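Local coordinates for histidinol dehydrogenase (PDB 6AN0), which probably catalyses the two NAD-dependent oxidations that turn L-histidinol into L-histidine, the last step of histidine biosynthesis, with a zinc cofactor, at residues I111-T114 and E115-C119; A322-L326 and Y327-H331; D50-L53 and I54-K58; Q304-L307 and Q308-G311; L274-D278 and E279-Q283. All coordinates share one frame; numbering follows the deposited sequence. Where two conformers were deposited one is given.

How the contacts relate
Contacts 2, 4 and 5 cluster round one parallel six-stranded sheet, their centres about 16 to 17 Å apart. Strands 310-313 and 271-276 join contacts 4 and 5: Arg310 O is 3.0 Å from Leu274 N, probably a hydrogen bond. Contacts 2 and 5 touch through Phe323 CD2 and Leu275 CD1, 3.8 Å apart. Contact 2 holds the predicted proton acceptors Glu330 and His331. In contact 4 the Ala305 side chain is about 12 Å from a bound zinc. Contact 3 stands apart, its centre about 42 Å from that of contact 2, near predicted NAD-binding residues. Contact 1 is a hairpin at the subunit interface, with the Ile111 side chain about 10 Å from a bound histidine.

Contact 1: residues I111-T114 and E115-C119; sequences IETT and EGVNC
Ile111 and Cys119 hold the two strands together through a pair of backbone hydrogen bonds. Ile111 N gives to Cys119 O at 2.9 Å, and Cys119 N gives back to Ile111 O at the same length. Glu112 and Asn118 form the next, non-hydrogen-bonded pair. Here CA-H groups face carbonyls: Asn118 CA lies 3.3 Å from Ile111 O, and Glu112 CA approaches Val117 O in the same way. Thr113 N adds a weak bond to Val117 O.

The segment is the end of a beta hairpin. Strands 111-114 and 117-132 are joined by a type II turn from Thr114 to Val117. Val117 N closes the turn on Thr114 O at 3.0 Å. Gly116 has a positive phi of 80°, which favours glycine at this corner.

The side chains pack on two faces. Glu112 and Asn118 share one face. The Asn118 amide oxygen OD1 sits 3.4 Å from Glu112 CB, and the amide and carboxylate planes are only 16° apart. On the other face, methyl CG2 of Thr114 meets CG2 of Val117 at 3.6 Å. With chi1 at -173° the Thr114 hydroxyl lies opposite the backbone N and turns CG2 toward Val117; the hydroxyl itself bonds to Asn406. Thr113 OG1, bonded to Ser367 O of the second subunit, also touches Val117 CG1 at 3.4 Å.

Both Thr114 and Val117 rest on Ile407 of helix 401-417. The second subunit adds further partners: its Lys99 reaches Glu112 O, and Phe100 of that subunit packs on Cys119.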
loop_
_atom_site.group_PDB
_atom_site.type_symbol
_atom_site.label_atom_id
_atom_site.label_comp_id
_atom_site.label_asym_id
_atom_site.label_seq_id
_atom_site.Cartn_x
_atom_site.Cartn_y
_atom_site.Cartn_z
ATOM N N ILE A 111 3.918 -10.428 -21.473
ATOM C CA ILE A 111 4.627 -9.376 -22.189
ATOM C C ILE A 111 5.953 -9.953 -22.661
ATOM O O ILE A 111 6.748 -10.436 -21.845
ATOM C CB ILE A 111 4.859 -8.148 -21.289
ATOM C CG1 ILE A 111 3.545 -7.682 -20.644
ATOM C CG2 ILE A 111 5.604 -7.035 -22.028
ATOM C CD1 ILE A 111 2.454 -7.317 -21.625
ATOM N N GLU A 112 6.216 -9.885 -23.962
ATOM C CA GLU A 112 7.541 -10.262 -24.448
ATOM C C GLU A 112 8.353 -8.978 -24.507
ATOM O O GLU A 112 8.244 -8.206 -25.461
ATOM C CB GLU A 112 7.476 -10.957 -25.808
ATOM C CG GLU A 112 8.838 -11.515 -26.264
ATOM C CD GLU A 112 8.791 -12.186 -27.629
ATOM O OE1 GLU A 112 9.242 -13.349 -27.752
ATOM O OE2 GLU A 112 8.307 -11.542 -28.572
ATOM N N THR A 113 9.180 -8.743 -23.488
ATOM C CA THR A 113 9.894 -7.468 -23.435
ATOM C C THR A 113 10.966 -7.393 -24.504
ATOM O O THR A 113 11.213 -6.322 -25.072
ATOM C CB THR A 113 10.496 -7.252 -22.043
ATOM O OG1 THR A 113 11.304 -8.380 -21.685
ATOM C CG2 THR A 113 9.386 -7.109 -21.018
ATOM N N THR A 114 11.602 -8.518 -24.789
ATOM C CA THR A 114 12.587 -8.645 -25.844
ATOM C C THR A 114 12.599 -10.123 -26.216
ATOM O O THR A 114 12.026 -10.953 -25.506
ATOM C CB THR A 114 13.952 -8.116 -25.385
ATOM O OG1 THR A 114 14.867 -8.096 -26.487
ATOM C CG2 THR A 114 14.514 -8.971 -24.273
ATOM N N GLU A 115 13.224 -10.449 -27.343
ATOM C CA GLU A 115 13.129 -11.821 -27.846
ATOM C C GLU A 115 13.563 -12.827 -26.785
ATOM O O GLU A 115 14.657 -12.716 -26.228
ATOM C CB GLU A 115 13.972 -12.000 -29.108
ATOM C CG GLU A 115 14.113 -13.471 -29.498
ATOM C CD GLU A 115 14.924 -13.676 -30.773
ATOM O OE1 GLU A 115 15.495 -12.692 -31.286
ATOM O OE2 GLU A 115 14.984 -14.825 -31.257
ATOM N N GLY A 116 12.687 -13.792 -26.494
ATOM C CA GLY A 116 12.991 -14.852 -25.540
ATOM C C GLY A 116 12.842 -14.487 -24.076
ATOM O O GLY A 116 13.308 -15.240 -23.210
ATOM N N VAL A 117 12.210 -13.362 -23.764
ATOM C CA VAL A 117 12.036 -12.921 -22.391
ATOM C C VAL A 117 10.562 -12.604 -22.215
ATOM O O VAL A 117 10.076 -11.599 -22.747
ATOM C CB VAL A 117 12.898 -11.697 -22.059
ATOM C CG1 VAL A 117 12.670 -11.276 -20.613
ATOM C CG2 VAL A 117 14.382 -11.982 -22.349
ATOM N N ASN A 118 9.852 -13.444 -21.466
ATOM C CA ASN A 118 8.430 -13.261 -21.212
ATOM C C ASN A 118 8.219 -12.942 -19.734
ATOM O O ASN A 118 8.703 -13.676 -18.865
ATOM C CB ASN A 118 7.638 -14.512 -21.605
ATOM C CG ASN A 118 7.487 -14.666 -23.109
ATOM O OD1 ASN A 118 7.286 -13.688 -23.834
ATOM N ND2 ASN A 118 7.589 -15.897 -23.586
ATOM N N CYS A 119 7.482 -11.860 -19.459
ATOM C CA CYS A 119 7.211 -11.383 -18.105
ATOM C C CYS A 119 5.714 -11.163 -17.921
ATOM O O CYS A 119 5.022 -10.738 -18.841
ATOM C CB CYS A 119 7.934 -10.055 -17.798
ATOM S SG CYS A 119 9.722 -10.045 -18.079
#

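Contact 2: residues A322-L326 and Y327-H331; sequences AFSNL and YAPEH
Tyr327 and Ala328 close the last turn of helix 317-327 with two backbone hydrogen bonds. Tyr327 N gives to Phe323 O at 2.9 Å. Ala328 N gives to Ser324 O at 2.8 Å, with an angle of 159° at the hydrogen. Ala328 then leaves the helix with a positive phi of 61°.

Packing follows the same turn. Pro329 CD lies 3.3 Å from Ser324 O, and its CG is 3.7 Å from Ser324 OG. With OG anti to the backbone N (chi1 -177°), the serine hydroxyl lies alongside the proline ring. CE2 of Phe323 meets CB of Tyr327 at 4.3 Å, a loose apolar contact. Pro329 CB stands in the plane of the Tyr327 ring, at its edge.

Neighbours fix the polar groups. Tyr327 OH bonds to Gln271. Arg26 makes a cation-pi contact with the tyrosine, and its NH1 gives a hydrogen bond to Tyr327 O. Glu330 N bonds to Glu242 OE1, and His331 ND1 bonds to Glu242 O.

This exit leads from the helix into strand 331-335 of the parallel sheet. Glu330 and His331, the predicted proton acceptors, follow just after Pro329 but touch nothing of 322-326. The chemistry therefore points to an indirect role: the helix end sets the course of the backbone, while bonds to Glu242 fix the Glu330 backbone and the His331 ring, which probably helps to place the predicted proton acceptors.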
loop_
_atom_site.group_PDB
_atom_site.type_symbol
_atom_site.label_atom_id
_atom_site.label_comp_id
_atom_site.label_asym_id
_atom_site.label_seq_id
_atom_site.Cartn_x
_atom_site.Cartn_y
_atom_site.Cartn_z
ATOM N N ALA A 322 -8.932 23.499 -8.642
ATOM C CA ALA A 322 -7.567 23.699 -8.163
ATOM C C ALA A 322 -7.527 23.751 -6.642
ATOM O O ALA A 322 -6.642 23.155 -6.021
ATOM C CB ALA A 322 -6.965 24.973 -8.771
ATOM N N PHE A 323 -8.489 24.436 -6.018
ATOM C CA PHE A 323 -8.597 24.383 -4.560
ATOM C C PHE A 323 -8.817 22.952 -4.085
ATOM O O PHE A 323 -8.168 22.490 -3.135
ATOM C CB PHE A 323 -9.727 25.295 -4.078
ATOM C CG PHE A 323 -9.813 25.423 -2.578
ATOM C CD1 PHE A 323 -9.370 26.576 -1.944
ATOM C CD2 PHE A 323 -10.346 24.397 -1.800
ATOM C CE1 PHE A 323 -9.449 26.701 -0.563
ATOM C CE2 PHE A 323 -10.424 24.510 -0.427
ATOM C CZ PHE A 323 -9.974 25.673 0.198
ATOM N N SER A 324 -9.734 22.225 -4.740
ATOM C CA SER A 324 -10.024 20.858 -4.313
ATOM C C SER A 324 -8.788 19.973 -4.415
ATOM O O SER A 324 -8.549 19.119 -3.550
ATOM C CB SER A 324 -11.168 20.275 -5.155
ATOM O OG SER A 324 -11.511 18.967 -4.712
ATOM N N ASN A 325 -7.987 20.163 -5.467
ATOM C CA ASN A 325 -6.794 19.342 -5.652
ATOM C C ASN A 325 -5.753 19.619 -4.570
ATOM O O ASN A 325 -5.023 18.707 -4.160
ATOM C CB ASN A 325 -6.205 19.573 -7.051
ATOM C CG ASN A 325 -7.039 18.927 -8.168
ATOM O OD1 ASN A 325 -7.766 17.954 -7.945
ATOM N ND2 ASN A 325 -6.905 19.455 -9.387
ATOM N N LEU A 326 -5.689 20.857 -4.078
ATOM C CA LEU A 326 -4.820 21.170 -2.946
ATOM C C LEU A 326 -5.359 20.582 -1.642
ATOM O O LEU A 326 -4.580 20.169 -0.774
ATOM C CB LEU A 326 -4.659 22.689 -2.813
ATOM C CG LEU A 326 -3.932 23.415 -3.950
ATOM C CD1 LEU A 326 -3.849 24.915 -3.681
ATOM C CD2 LEU A 326 -2.553 22.839 -4.156
ATOM N N TYR A 327 -6.690 20.552 -1.479
ATOM C CA TYR A 327 -7.298 20.040 -0.249
ATOM C C TYR A 327 -7.242 18.511 -0.181
ATOM O O TYR A 327 -7.038 17.936 0.900
ATOM C CB TYR A 327 -8.745 20.531 -0.161
ATOM C CG TYR A 327 -9.516 20.079 1.066
ATOM C CD1 TYR A 327 -9.395 20.751 2.281
ATOM C CD2 TYR A 327 -10.379 18.994 1.004
ATOM C CE1 TYR A 327 -10.110 20.338 3.397
ATOM C CE2 TYR A 327 -11.098 18.576 2.106
ATOM C CZ TYR A 327 -10.961 19.253 3.301
ATOM O OH TYR A 327 -11.677 18.841 4.395
ATOM N N ALA A 328 -7.439 17.838 -1.329
ATOM C CA ALA A 328 -7.417 16.380 -1.487
ATOM C C ALA A 328 -8.500 15.733 -0.626
ATOM O O ALA A 328 -8.189 15.043 0.358
ATOM C CB ALA A 328 -6.033 15.819 -1.147
ATOM N N PRO A 329 -9.773 15.917 -0.980
ATOM C CA PRO A 329 -10.868 15.490 -0.101
ATOM C C PRO A 329 -11.106 13.983 -0.122
ATOM O O PRO A 329 -10.908 13.300 -1.132
ATOM C CB PRO A 329 -12.085 16.229 -0.676
ATOM C CG PRO A 329 -11.758 16.347 -2.175
ATOM C CD PRO A 329 -10.254 16.585 -2.205
ATOM N N GLU A 330 -11.556 13.463 1.022
ATOM C CA GLU A 330 -12.005 12.069 1.062
ATOM C C GLU A 330 -13.145 11.832 0.063
ATOM O O GLU A 330 -13.118 10.870 -0.714
ATOM C CB GLU A 330 -12.455 11.703 2.476
ATOM C CG GLU A 330 -12.923 10.265 2.597
ATOM C CD GLU A 330 -13.726 10.001 3.854
ATOM O OE1 GLU A 330 -14.206 10.968 4.473
ATOM O OE2 GLU A 330 -13.904 8.816 4.201
ATOM N N HIS A 331 -14.159 12.699 0.079
ATOM C CA HIS A 331 -15.261 12.652 -0.879
ATOM C C HIS A 331 -15.347 13.976 -1.618
ATOM O O HIS A 331 -15.253 15.044 -1.000
ATOM C CB HIS A 331 -16.614 12.428 -0.200
ATOM C CG HIS A 331 -16.674 11.231 0.685
ATOM N ND1 HIS A 331 -16.450 11.303 2.044
ATOM C CD2 HIS A 331 -16.982 9.940 0.417
ATOM C CE1 HIS A 331 -16.601 10.101 2.573
ATOM N NE2 HIS A 331 -16.921 9.257 1.607
#

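Contact 3: residues D50-L53 and I54-K58; sequences DKAL and INYTK
Leu53 and Thr57 are tied by two bonds to one oxygen. Thr57 OG1 gives to Leu53 O at 2.7 Å, and Thr57 N gives to the same oxygen at 3.0 Å. The two donors come from opposite faces of the carbonyl plane. The hydroxyl is beside its own N (chi1 -61°), which turns it back along the helix. The Leu53 side chain packs on Ile45, Ala198 and Ile206.

Ile54 follows one step on. Its N bonds to Asp50 O at 3.0 Å, and its CG1 lies 3.5 Å from that same oxygen, so the branch runs back beside the first turn. These bonds belong to the opening turns of the alpha helix 50-61. Asp50, at its start, bonds through its carboxylate to Thr203 and Thr205.

Ala52 is the third main residue. Its O receives Tyr56 N at 2.8 Å, in a nearly straight bond with 175° at the hydrogen. The same oxygen stands in the plane of the Tyr56 ring, at its edge, 3.2 Å from CD1. Ala52 CB meets that CD1 at 4.4 Å. Tyr56 OH bonds to Asp44, and the Tyr56 side chain touches Gln194, a predicted NAD-binding residue.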
loop_
_atom_site.group_PDB
_atom_site.type_symbol
_atom_site.label_atom_id
_atom_site.label_comp_id
_atom_site.label_asym_id
_atom_site.label_seq_id
_atom_site.Cartn_x
_atom_site.Cartn_y
_atom_site.Cartn_z
ATOM N N ASP A 50 -5.502 -15.070 25.278
ATOM C CA ASP A 50 -6.949 -14.985 25.504
ATOM C C ASP A 50 -7.277 -14.390 26.867
ATOM O O ASP A 50 -8.313 -13.735 27.029
ATOM C CB ASP A 50 -7.596 -16.372 25.410
ATOM C CG ASP A 50 -7.955 -16.773 23.986
ATOM O OD1 ASP A 50 -7.699 -15.992 23.040
ATOM O OD2 ASP A 50 -8.505 -17.884 23.819
ATOM N N LYS A 51 -6.434 -14.633 27.868
ATOM C CA LYS A 51 -6.735 -14.093 29.192
ATOM C C LYS A 51 -6.658 -12.576 29.181
ATOM O O LYS A 51 -7.481 -11.903 29.813
ATOM C CB LYS A 51 -5.793 -14.679 30.239
ATOM C CG LYS A 51 -6.123 -16.111 30.625
ATOM C CD LYS A 51 -5.230 -16.608 31.751
ATOM C CE LYS A 51 -3.777 -16.642 31.325
ATOM N NZ LYS A 51 -2.916 -17.322 32.337
ATOM N N ALA A 52 -5.687 -12.022 28.446
ATOM C CA ALA A 52 -5.611 -10.574 28.279
ATOM C C ALA A 52 -6.833 -10.031 27.544
ATOM O O ALA A 52 -7.398 -9.004 27.948
ATOM C CB ALA A 52 -4.327 -10.198 27.534
ATOM N N LEU A 53 -7.250 -10.695 26.454
ATOM C CA LEU A 53 -8.455 -10.273 25.745
ATOM C C LEU A 53 -9.650 -10.193 26.688
ATOM O O LEU A 53 -10.388 -9.200 26.700
ATOM C CB LEU A 53 -8.766 -11.231 24.592
ATOM C CG LEU A 53 -8.279 -10.869 23.204
ATOM C CD1 LEU A 53 -8.683 -11.974 22.251
ATOM C CD2 LEU A 53 -8.831 -9.509 22.754
ATOM N N ILE A 54 -9.846 -11.230 27.501
ATOM C CA ILE A 54 -10.975 -11.227 28.418
ATOM C C ILE A 54 -10.802 -10.141 29.475
ATOM O O ILE A 54 -11.756 -9.430 29.802
ATOM C CB ILE A 54 -11.161 -12.631 29.028
ATOM C CG1 ILE A 54 -11.715 -13.572 27.947
ATOM C CG2 ILE A 54 -12.086 -12.591 30.249
ATOM C CD1 ILE A 54 -11.710 -15.027 28.302
ATOM N N ASN A 55 -9.576 -9.953 29.980
ATOM C CA ASN A 55 -9.355 -8.988 31.056
ATOM C C ASN A 55 -9.558 -7.555 30.569
ATOM O O ASN A 55 -10.190 -6.743 31.256
ATOM C CB ASN A 55 -7.949 -9.171 31.649
ATOM C CG ASN A 55 -7.826 -8.623 33.071
ATOM O OD1 ASN A 55 -8.821 -8.465 33.780
ATOM N ND2 ASN A 55 -6.597 -8.340 33.492
ATOM N N TYR A 56 -9.033 -7.226 29.378
ATOM C CA TYR A 56 -9.238 -5.898 28.812
ATOM C C TYR A 56 -10.691 -5.673 28.420
ATOM O O TYR A 56 -11.186 -4.546 28.510
ATOM C CB TYR A 56 -8.330 -5.681 27.588
ATOM C CG TYR A 56 -6.935 -5.254 27.981
ATOM C CD1 TYR A 56 -5.972 -6.189 28.312
ATOM C CD2 TYR A 56 -6.594 -3.908 28.054
ATOM C CE1 TYR A 56 -4.702 -5.801 28.692
ATOM C CE2 TYR A 56 -5.329 -3.513 28.438
ATOM C CZ TYR A 56 -4.388 -4.465 28.753
ATOM O OH TYR A 56 -3.124 -4.082 29.130
ATOM N N THR A 57 -11.389 -6.717 27.976
ATOM C CA THR A 57 -12.805 -6.545 27.667
ATOM C C THR A 57 -13.592 -6.233 28.930
ATOM O O THR A 57 -14.455 -5.345 28.935
ATOM C CB THR A 57 -13.330 -7.795 26.958
ATOM O OG1 THR A 57 -12.599 -7.960 25.735
ATOM C CG2 THR A 57 -14.806 -7.656 26.632
ATOM N N LYS A 58 -13.279 -6.938 30.019
ATOM C CA LYS A 58 -13.876 -6.619 31.312
ATOM C C LYS A 58 -13.660 -5.162 31.681
ATOM O O LYS A 58 -14.578 -4.496 32.181
ATOM C CB LYS A 58 -13.281 -7.491 32.417
ATOM C CG LYS A 58 -13.769 -8.907 32.489
ATOM C CD LYS A 58 -13.073 -9.617 33.645
ATOM C CE LYS A 58 -13.109 -8.761 34.917
ATOM N NZ LYS A 58 -12.351 -9.360 36.058
#

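Contact 4: residues Q304-L307 and Q308-G311; sequences QALL and QSRG
Ser309 and Ala305 meet through a side-chain hydrogen bond. Ser309 OG gives to Ala305 O at 2.9 Å. Gln308 N gives to the same oxygen at 3.2 Å, and the two donors reach it from opposite faces of the carbonyl plane. Both lie well out of that plane, off the lone pairs, Gln308 N by 57°. Ala305 O is thus held twice at the end of the helical run.

Leu306 O has a partner too. Ser309 N gives to it at 3.0 Å, with 159° at the hydrogen. This donor also stands above its carbonyl plane. Both backbone bonds span three residues, shorter than the alpha-helical step of four.

The segment is a helix-to-strand link in the Rossmann-like parallel sheet. Helix 299-307 gives way here to strand 310-313, which lies between strands 10-13 and 271-276. The link is tied to strand 271-276 by side chain and backbone: Ser309 OG also accepts from Val272 N, Gln308 O accepts from Gln271 NE2, and the Arg310 backbone pairs with Val272 and Leu274.

The serine hydroxyl therefore gives one bond and receives another. Its rotation beside the backbone N (chi1 -63°) brings OG back over the helix end, 3.6 Å from Leu306 CA. On the outer side, Leu307 and Gln308 meet loosely, with Leu307 CD2 4.2 Å from Gln308 NE2. The Gln308 side chain touches Pro27.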
loop_
_atom_site.group_PDB
_atom_site.type_symbol
_atom_site.label_atom_id
_atom_site.label_comp_id
_atom_site.label_asym_id
_atom_site.label_seq_id
_atom_site.Cartn_x
_atom_site.Cartn_y
_atom_site.Cartn_z
ATOM N N GLN A 304 -21.329 20.953 15.757
ATOM C CA GLN A 304 -19.917 21.009 16.127
ATOM C C GLN A 304 -19.012 20.868 14.902
ATOM O O GLN A 304 -17.990 21.556 14.794
ATOM C CB GLN A 304 -19.592 19.928 17.153
ATOM C CG GLN A 304 -20.361 20.070 18.463
ATOM C CD GLN A 304 -20.154 18.881 19.376
ATOM O OE1 GLN A 304 -19.043 18.634 19.853
ATOM N NE2 GLN A 304 -21.224 18.127 19.616
ATOM N N ALA A 305 -19.358 19.974 13.977
ATOM C CA ALA A 305 -18.553 19.848 12.764
ATOM C C ALA A 305 -18.654 21.098 11.895
ATOM O O ALA A 305 -17.670 21.497 11.261
ATOM C CB ALA A 305 -18.971 18.611 11.968
ATOM N N LEU A 306 -19.828 21.732 11.846
ATOM C CA LEU A 306 -19.965 22.929 11.019
ATOM C C LEU A 306 -19.098 24.077 11.526
ATOM O O LEU A 306 -18.722 24.958 10.743
ATOM C CB LEU A 306 -21.427 23.363 10.943
ATOM C CG LEU A 306 -22.300 22.455 10.072
ATOM C CD1 LEU A 306 -23.741 22.936 10.150
ATOM C CD2 LEU A 306 -21.814 22.447 8.625
ATOM N N LEU A 307 -18.762 24.091 12.817
ATOM C CA LEU A 307 -17.932 25.178 13.331
ATOM C C LEU A 307 -16.587 25.225 12.617
ATOM O O LEU A 307 -16.038 26.309 12.380
ATOM C CB LEU A 307 -17.721 25.036 14.842
ATOM C CG LEU A 307 -17.044 26.261 15.467
ATOM C CD1 LEU A 307 -17.975 27.476 15.418
ATOM C CD2 LEU A 307 -16.572 25.991 16.914
ATOM N N GLN A 308 -16.047 24.060 12.261
ATOM C CA GLN A 308 -14.755 23.952 11.593
ATOM C C GLN A 308 -14.880 23.906 10.074
ATOM O O GLN A 308 -13.872 23.718 9.385
ATOM C CB GLN A 308 -14.009 22.702 12.079
ATOM C CG GLN A 308 -14.125 22.406 13.568
ATOM C CD GLN A 308 -13.155 23.214 14.431
ATOM O OE1 GLN A 308 -12.096 23.669 13.969
ATOM N NE2 GLN A 308 -13.515 23.387 15.700
ATOM N N SER A 309 -16.082 24.085 9.540
ATOM C CA SER A 309 -16.343 23.978 8.111
ATOM C C SER A 309 -16.292 25.352 7.446
ATOM O O SER A 309 -16.296 26.391 8.110
ATOM C CB SER A 309 -17.694 23.294 7.888
ATOM O OG SER A 309 -17.643 21.967 8.397
ATOM N N ARG A 310 -16.218 25.353 6.109
ATOM C CA ARG A 310 -15.974 26.580 5.358
ATOM C C ARG A 310 -16.798 26.589 4.079
ATOM O O ARG A 310 -16.829 25.587 3.364
ATOM C CB ARG A 310 -14.484 26.727 4.995
ATOM C CG ARG A 310 -13.530 26.522 6.162
ATOM C CD ARG A 310 -12.100 26.880 5.816
ATOM N NE ARG A 310 -11.273 26.864 7.018
ATOM C CZ ARG A 310 -10.453 25.874 7.350
ATOM N NH1 ARG A 310 -10.322 24.823 6.555
ATOM N NH2 ARG A 310 -9.745 25.946 8.473
ATOM N N GLY A 311 -17.449 27.713 3.794
ATOM C CA GLY A 311 -18.016 27.984 2.478
ATOM C C GLY A 311 -17.207 29.063 1.774
ATOM O O GLY A 311 -16.950 30.129 2.340
#

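Contact 5: residues L274-D278 and E279-Q283; sequences LLTTD and ENILQ
Asp278 caps helix 279-293 and meets Ile281 at about a right angle. This is the beta-alpha turn that follows strand 271-276 of the parallel sheet, with Asp278 at the N-cap. Its OD1 accepts from Ile281 N at 2.9 Å, with 166° at the hydrogen, nearly along the C-O axis of the carboxylate. Asp278 CG sits between the backbone N and the carbonyl carbon (chi1 79°), which swings the carboxylate over the first turn. The negative charge there probably suits the helix dipole.

The isoleucine also packs against the cap, its CD1 3.2 Å from Asp278 OD1. Its other branch faces the strand. Thr276 and Ile281 run antiparallel, side by side, with CG2 to CG2 at 4.0 Å. Thr276 stands across Leu282, OG1 lying 3.8 Å from Leu282 CB. Leu274 points toward the helix and reaches Leu282 at a slant, CD2 to CD1 at 3.7 Å. Val313 of the neighbouring strand packs on Thr276 and Leu282, and Ala247 on Ile281.

Asp278 O takes a weak bond from Leu282 N. It also accepts from Thr276 OG1 at 2.9 Å, the hydroxyl lying 52° out of the carbonyl plane.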
loop_
_atom_site.group_PDB
_atom_site.type_symbol
_atom_site.label_atom_id
_atom_site.label_comp_id
_atom_site.label_asym_id
_atom_site.label_seq_id
_atom_site.Cartn_x
_atom_site.Cartn_y
_atom_site.Cartn_z
ATOM N N LEU A 274 -17.634 23.732 1.177
ATOM C CA LEU A 274 -18.489 24.081 0.043
ATOM C C LEU A 274 -17.803 25.163 -0.787
ATOM O O LEU A 274 -17.522 26.255 -0.281
ATOM C CB LEU A 274 -19.866 24.558 0.521
ATOM C CG LEU A 274 -20.821 25.156 -0.525
ATOM C CD1 LEU A 274 -21.144 24.146 -1.623
ATOM C CD2 LEU A 274 -22.106 25.656 0.133
ATOM N N LEU A 275 -17.523 24.853 -2.052
ATOM C CA LEU A 275 -16.990 25.806 -3.017
ATOM C C LEU A 275 -18.098 26.138 -4.003
ATOM O O LEU A 275 -18.713 25.223 -4.562
ATOM C CB LEU A 275 -15.784 25.224 -3.771
ATOM C CG LEU A 275 -14.622 24.644 -2.959
ATOM C CD1 LEU A 275 -13.529 24.169 -3.910
ATOM C CD2 LEU A 275 -14.076 25.674 -1.987
ATOM N N THR A 276 -18.384 27.426 -4.197
ATOM C CA THR A 276 -19.404 27.827 -5.161
ATOM C C THR A 276 -18.821 28.846 -6.129
ATOM O O THR A 276 -17.867 29.558 -5.799
ATOM C CB THR A 276 -20.667 28.424 -4.489
ATOM O OG1 THR A 276 -20.362 29.711 -3.940
ATOM C CG2 THR A 276 -21.186 27.530 -3.383
ATOM N N THR A 277 -19.402 28.917 -7.331
ATOM C CA THR A 277 -18.979 29.933 -8.287
ATOM C C THR A 277 -19.741 31.248 -8.164
ATOM O O THR A 277 -19.394 32.199 -8.870
ATOM C CB THR A 277 -19.090 29.435 -9.739
ATOM O OG1 THR A 277 -20.425 28.982 -10.010
ATOM C CG2 THR A 277 -18.096 28.311 -9.995
ATOM N N ASP A 278 -20.767 31.345 -7.316
ATOM C CA ASP A 278 -21.272 32.677 -6.997
ATOM C C ASP A 278 -21.909 32.678 -5.613
ATOM O O ASP A 278 -22.243 31.633 -5.047
ATOM C CB ASP A 278 -22.216 33.239 -8.097
ATOM C CG ASP A 278 -23.654 32.696 -8.055
ATOM O OD1 ASP A 278 -24.183 32.306 -6.993
ATOM O OD2 ASP A 278 -24.287 32.706 -9.136
ATOM N N GLU A 279 -22.069 33.891 -5.085
ATOM C CA GLU A 279 -22.480 34.077 -3.703
ATOM C C GLU A 279 -23.933 33.682 -3.481
ATOM O O GLU A 279 -24.299 33.265 -2.375
ATOM C CB GLU A 279 -22.247 35.537 -3.315
ATOM C CG GLU A 279 -22.176 35.810 -1.833
ATOM C CD GLU A 279 -21.626 37.193 -1.554
ATOM O OE1 GLU A 279 -21.458 37.549 -0.369
ATOM O OE2 GLU A 279 -21.355 37.918 -2.535
ATOM N N ASN A 280 -24.778 33.814 -4.509
ATOM C CA ASN A 280 -26.190 33.476 -4.356
ATOM C C ASN A 280 -26.385 31.984 -4.097
ATOM O O ASN A 280 -27.244 31.594 -3.294
ATOM C CB ASN A 280 -26.967 33.916 -5.594
ATOM C CG ASN A 280 -28.455 33.690 -5.453
ATOM O OD1 ASN A 280 -29.038 32.858 -6.148
ATOM N ND2 ASN A 280 -29.080 34.428 -4.539
ATOM N N ILE A 281 -25.599 31.136 -4.765
ATOM C CA ILE A 281 -25.640 29.703 -4.483
ATOM C C ILE A 281 -25.219 29.433 -3.046
ATOM O O ILE A 281 -25.817 28.601 -2.352
ATOM C CB ILE A 281 -24.741 28.936 -5.472
ATOM C CG1 ILE A 281 -25.194 29.180 -6.913
ATOM C CG2 ILE A 281 -24.725 27.443 -5.136
ATOM C CD1 ILE A 281 -24.041 29.232 -7.889
ATOM N N LEU A 282 -24.157 30.102 -2.593
ATOM C CA LEU A 282 -23.711 29.943 -1.213
ATOM C C LEU A 282 -24.802 30.354 -0.230
ATOM O O LEU A 282 -25.116 29.613 0.710
ATOM C CB LEU A 282 -22.436 30.755 -0.984
ATOM C CG LEU A 282 -21.837 30.637 0.417
ATOM C CD1 LEU A 282 -21.399 29.200 0.725
ATOM C CD2 LEU A 282 -20.679 31.604 0.571
ATOM N N GLN A 283 -25.404 31.529 -0.437
ATOM C CA GLN A 283 -26.425 32.007 0.493
ATOM C C GLN A 283 -27.640 31.082 0.523
ATOM O O GLN A 283 -28.165 30.774 1.600
ATOM C CB GLN A 283 -26.833 33.438 0.130
#